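Proximal thread matrix protein 1 (PDB 4CN9) probably binds collagen in the matrix of the mussel byssus and carries zinc on a scaffold of two von Willebrand factor type A domains. Local coordinates at residues A[284-289]-A[428-433]; A[416-421]-A[434-439]. All coordinates share one frame; numbering follows the deposited sequence.

Interaction 1 (A[284-289]-A[428-433]); sequences VDRFNK and KIMEDV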
# COMPACT_ATOMS: atom_id res chain seq x y z
N VAL A 284 15.27 -12.51 9.96
CA VAL A 284 15.85 -11.84 11.11
C VAL A 284 17.29 -11.39 10.82
O VAL A 284 17.70 -10.28 11.16
CB VAL A 284 15.80 -12.74 12.37
CG1 VAL A 284 16.65 -12.18 13.48
CG2 VAL A 284 14.33 -12.88 12.84
N ASP A 285 18.06 -12.28 10.19
CA ASP A 285 19.46 -12.00 9.89
C ASP A 285 19.67 -10.84 8.93
O ASP A 285 20.77 -10.30 8.85
CB ASP A 285 20.15 -13.26 9.32
CG ASP A 285 20.61 -14.21 10.40
OD1 ASP A 285 20.81 -13.76 11.56
OD2 ASP A 285 20.79 -15.41 10.09
N ARG A 286 18.63 -10.44 8.19
CA ARG A 286 18.77 -9.36 7.23
C ARG A 286 18.63 -7.98 7.87
O ARG A 286 18.90 -6.97 7.22
CB ARG A 286 17.76 -9.53 6.09
CG ARG A 286 17.95 -10.82 5.33
CD ARG A 286 19.16 -10.74 4.42
NE ARG A 286 18.92 -9.80 3.34
CZ ARG A 286 18.48 -10.13 2.14
NH1 ARG A 286 18.24 -11.40 1.83
NH2 ARG A 286 18.28 -9.19 1.23
N PHE A 287 18.23 -7.93 9.14
CA PHE A 287 18.17 -6.63 9.82
C PHE A 287 19.52 -6.29 10.47
O PHE A 287 20.24 -7.16 10.95
CB PHE A 287 17.02 -6.59 10.83
CG PHE A 287 15.66 -6.54 10.17
CD1 PHE A 287 15.07 -7.69 9.71
CD2 PHE A 287 15.02 -5.33 9.95
CE1 PHE A 287 13.85 -7.65 9.07
CE2 PHE A 287 13.78 -5.29 9.33
CZ PHE A 287 13.20 -6.44 8.88
N ASN A 288 19.85 -5.00 10.46
CA ASN A 288 21.17 -4.54 10.87
C ASN A 288 21.40 -4.73 12.36
O ASN A 288 22.49 -5.11 12.77
CB ASN A 288 21.34 -3.07 10.50
CG ASN A 288 22.71 -2.54 10.90
OD1 ASN A 288 23.73 -3.01 10.41
ND2 ASN A 288 22.73 -1.56 11.81
N LYS A 289 20.37 -4.47 13.15
CA LYS A 289 20.50 -4.51 14.60
C LYS A 289 19.16 -4.79 15.25
O LYS A 289 18.17 -4.13 14.94
CB LYS A 289 21.02 -3.17 15.13
CG LYS A 289 21.31 -3.24 16.64
CD LYS A 289 22.16 -2.07 17.14
CE LYS A 289 21.38 -0.77 17.15
NZ LYS A 289 22.28 0.41 17.36
N LYS A 428 12.52 -18.76 -2.88
CA LYS A 428 12.14 -18.02 -4.08
C LYS A 428 11.48 -16.65 -3.80
O LYS A 428 11.51 -15.78 -4.66
CB LYS A 428 11.21 -18.89 -4.94
CG LYS A 428 10.19 -18.13 -5.79
CD LYS A 428 9.29 -19.08 -6.62
CE LYS A 428 8.02 -19.53 -5.87
NZ LYS A 428 6.92 -18.50 -5.84
N ILE A 429 10.88 -16.47 -2.63
CA ILE A 429 10.17 -15.21 -2.33
C ILE A 429 10.90 -14.38 -1.27
O ILE A 429 10.47 -13.28 -0.94
CB ILE A 429 8.71 -15.44 -1.84
CG1 ILE A 429 8.69 -16.09 -0.46
CG2 ILE A 429 7.91 -16.26 -2.85
CD1 ILE A 429 7.29 -16.31 0.09
N MET A 430 11.99 -14.91 -0.76
CA MET A 430 12.74 -14.30 0.34
C MET A 430 13.11 -12.83 0.10
O MET A 430 12.89 -11.98 0.95
CB MET A 430 14.01 -15.11 0.58
CG MET A 430 15.01 -14.45 1.48
SD MET A 430 14.50 -14.73 3.16
CE MET A 430 14.83 -16.51 3.27
N GLU A 431 13.70 -12.54 -1.06
CA GLU A 431 14.18 -11.18 -1.31
C GLU A 431 13.02 -10.19 -1.32
O GLU A 431 13.11 -9.11 -0.74
CB GLU A 431 14.93 -11.08 -2.64
CG GLU A 431 16.27 -11.78 -2.65
CD GLU A 431 17.10 -11.45 -1.44
OE1 GLU A 431 17.33 -10.24 -1.17
OE2 GLU A 431 17.51 -12.40 -0.73
N ASP A 432 11.94 -10.56 -2.00
CA ASP A 432 10.77 -9.71 -2.07
C ASP A 432 10.15 -9.52 -0.69
O ASP A 432 9.72 -8.42 -0.36
CB ASP A 432 9.74 -10.28 -3.05
CG ASP A 432 10.14 -10.09 -4.50
OD1 ASP A 432 10.96 -9.19 -4.77
OD2 ASP A 432 9.63 -10.83 -5.37
N VAL A 433 10.12 -10.57 0.12
CA VAL A 433 9.52 -10.43 1.45
C VAL A 433 10.37 -9.53 2.34
O VAL A 433 9.84 -8.69 3.03
CB VAL A 433 9.22 -11.79 2.12
CG1 VAL A 433 8.84 -11.62 3.58
CG2 VAL A 433 8.10 -12.50 1.36
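The carboxylate of Glu431 lies at the edge of the Arg286 guanidinium, nearly in its plane, the two planes 15° apart. Met430 approaches the guanidinium obliquely, with Met430 CG 4.5 Å from Arg286 NH1. The pair sits on the surface of the second von Willebrand factor type A domain. It joins segment 284-289, on helix 272-285, to the first turn of helix 430-437. The two helices are also packed directly, with the Met430 side chain touching Phe279, Asp282 and Ile283.

Arg286 reaches across with a chain bent at chi2 and chi3. Glu431 is bent at chi2, which swings its carboxylate round to the arginine, and the two side chains cross at about a right angle. The result is an end-on, two-pronged salt bridge. Each terminal nitrogen has its own oxygen, and the pair of hydrogen bonds fixes how the two flat groups are turned against each other. Arg286 NH1 gives a hydrogen bond of 2.8 Å to Glu431 OE2, which it meets on the syn side, 16° out of the carboxylate plane. Arg286 NH2 is bound at 2.8 Å to the syn lone pair of Glu431 OE1, with an N-H...O angle of 167°.

Interaction 2 (A[416-421]-A[434-439]); sequences YVFTTS and VKLACM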
# COMPACT_ATOMS: atom_id res chain seq x y z
N TYR A 416 1.62 -7.50 -1.71
CA TYR A 416 2.28 -8.02 -0.51
C TYR A 416 1.78 -9.43 -0.19
O TYR A 416 1.95 -9.90 0.94
CB TYR A 416 2.05 -7.13 0.71
CG TYR A 416 2.39 -5.65 0.56
CD1 TYR A 416 3.06 -5.16 -0.56
CD2 TYR A 416 2.03 -4.75 1.54
CE1 TYR A 416 3.36 -3.80 -0.69
CE2 TYR A 416 2.32 -3.39 1.43
CZ TYR A 416 2.99 -2.92 0.32
OH TYR A 416 3.23 -1.57 0.23
N VAL A 417 1.17 -10.06 -1.18
CA VAL A 417 0.70 -11.44 -1.12
C VAL A 417 1.63 -12.37 -1.91
O VAL A 417 1.95 -12.11 -3.07
CB VAL A 417 -0.72 -11.57 -1.74
CG1 VAL A 417 -1.13 -13.04 -1.93
CG2 VAL A 417 -1.73 -10.85 -0.90
N PHE A 418 2.05 -13.46 -1.28
CA PHE A 418 2.98 -14.39 -1.89
C PHE A 418 2.46 -15.81 -1.72
O PHE A 418 1.88 -16.14 -0.69
CB PHE A 418 4.36 -14.29 -1.23
CG PHE A 418 4.99 -12.94 -1.35
CD1 PHE A 418 4.72 -11.95 -0.42
CD2 PHE A 418 5.84 -12.66 -2.40
CE1 PHE A 418 5.30 -10.69 -0.53
CE2 PHE A 418 6.42 -11.42 -2.53
CZ PHE A 418 6.16 -10.43 -1.59
N THR A 419 2.66 -16.63 -2.75
CA THR A 419 2.26 -18.04 -2.71
C THR A 419 3.40 -18.91 -3.28
O THR A 419 4.11 -18.49 -4.19
CB THR A 419 0.95 -18.32 -3.51
OG1 THR A 419 1.15 -18.04 -4.90
CG2 THR A 419 -0.22 -17.47 -3.01
N THR A 420 3.59 -20.08 -2.69
CA THR A 420 4.56 -21.04 -3.21
C THR A 420 3.96 -22.43 -3.08
O THR A 420 3.15 -22.68 -2.20
CB THR A 420 5.95 -20.99 -2.47
OG1 THR A 420 5.83 -21.41 -1.10
CG2 THR A 420 6.54 -19.59 -2.48
N SER A 421 4.37 -23.35 -3.95
CA SER A 421 3.81 -24.69 -3.93
C SER A 421 4.36 -25.53 -2.78
O SER A 421 3.73 -26.49 -2.35
CB SER A 421 4.12 -25.40 -5.25
OG SER A 421 5.52 -25.46 -5.42
N VAL A 434 11.69 -9.69 2.29
CA VAL A 434 12.61 -8.83 3.05
C VAL A 434 12.45 -7.34 2.70
O VAL A 434 12.46 -6.49 3.61
CB VAL A 434 14.09 -9.29 2.85
CG1 VAL A 434 15.07 -8.26 3.37
CG2 VAL A 434 14.32 -10.64 3.55
N LYS A 435 12.31 -7.02 1.42
CA LYS A 435 12.14 -5.63 1.00
C LYS A 435 10.90 -5.03 1.64
O LYS A 435 10.89 -3.86 1.98
CB LYS A 435 12.00 -5.49 -0.52
CG LYS A 435 13.29 -5.64 -1.31
CD LYS A 435 13.02 -5.43 -2.80
CE LYS A 435 14.22 -5.81 -3.67
NZ LYS A 435 13.91 -5.68 -5.13
N LEU A 436 9.84 -5.83 1.78
CA LEU A 436 8.65 -5.36 2.48
C LEU A 436 8.86 -5.32 4.00
O LEU A 436 8.48 -4.36 4.66
CB LEU A 436 7.44 -6.24 2.13
CG LEU A 436 7.11 -6.30 0.63
CD1 LEU A 436 5.93 -7.21 0.37
CD2 LEU A 436 6.84 -4.92 0.08
N ALA A 437 9.46 -6.36 4.57
CA ALA A 437 9.72 -6.38 6.00
C ALA A 437 10.57 -5.19 6.42
O ALA A 437 10.41 -4.66 7.52
CB ALA A 437 10.39 -7.68 6.42
N CYS A 438 11.49 -4.77 5.54
CA CYS A 438 12.36 -3.64 5.81
C CYS A 438 11.76 -2.28 5.47
O CYS A 438 12.41 -1.25 5.64
CB CYS A 438 13.70 -3.81 5.05
SG CYS A 438 14.74 -5.10 5.79
N MET A 439 10.53 -2.26 4.96
CA MET A 439 9.95 -1.00 4.53
C MET A 439 9.67 -0.12 5.74
O MET A 439 9.19 -0.59 6.77
CB MET A 439 8.66 -1.22 3.74
CG MET A 439 8.20 0.01 2.95
SD MET A 439 6.70 -0.35 2.00
CE MET A 439 5.63 -0.76 3.37
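Leu436 points from its helix toward strand 417-420; its CD1 methyl touches the rings of both Tyr416 and Phe418, and CD2 that of Tyr416. The Tyr416 and Leu436 side chains run obliquely to each other. Leu436 CD1 lies 3.6 Å from Tyr416 CD1, and Leu436 CD2 lies 3.7 Å from Tyr416 CE1. The leucine fork thus spans the Tyr416 CD1-CE1 bond, one methyl group near each atom.

Phe418 comes from the opposite direction to Leu436. It presents the edge of its ring, with Phe418 CE1 3.6 Å from Leu436 CD1 and that methyl near the ring plane. One methyl group therefore serves both rings. Leu436 CG stands anti to its carbonyl carbon (chi1 -58°), and chi2 near 180° extends the side chain toward the strand.

This is helix-on-sheet packing in a von Willebrand factor type A domain, an alpha/beta fold with helices laid against a central sheet. Strand 417-420 is the outermost strand on its side of that sheet. Leu436 and Phe418 also both touch Val394 of the neighbouring strand 391-398.

Beyond the leucine, Met439 crosses Tyr416 at about a right angle. Its chain is extended through chi2 and bent at chi3 (61°), and Met439 CE comes to 4.0 Å from Tyr416 OH. A serine in place of Tyr416 would probably leave Leu436 CD2 without its aromatic neighbour and open a gap beside Met439 CE where the tyrosine hydroxyl lay. Next to Met439, Cys438 is joined to Cys249 by a disulfide.

In the fold
Along the chain, segment 284-289, on helix 272-285, comes first. Interaction 1 then closes a long loop of 138 residues, holding much of the second von Willebrand factor type A domain, when the chain reaches 428-433. Segment 416-421, with edge strand 417-420, lies inside that loop. Interaction 2 closes a short loop of 12 residues with 434-439, beyond the end of the first. The two loops therefore cross. Both contacts use helix 430-437, with their centres 9 Å apart. Together they tie this helix to helix 272-285 and to the sheet edge. They also touch directly, as where Asp432 CB packs 3.5 Å from Phe418 CE2.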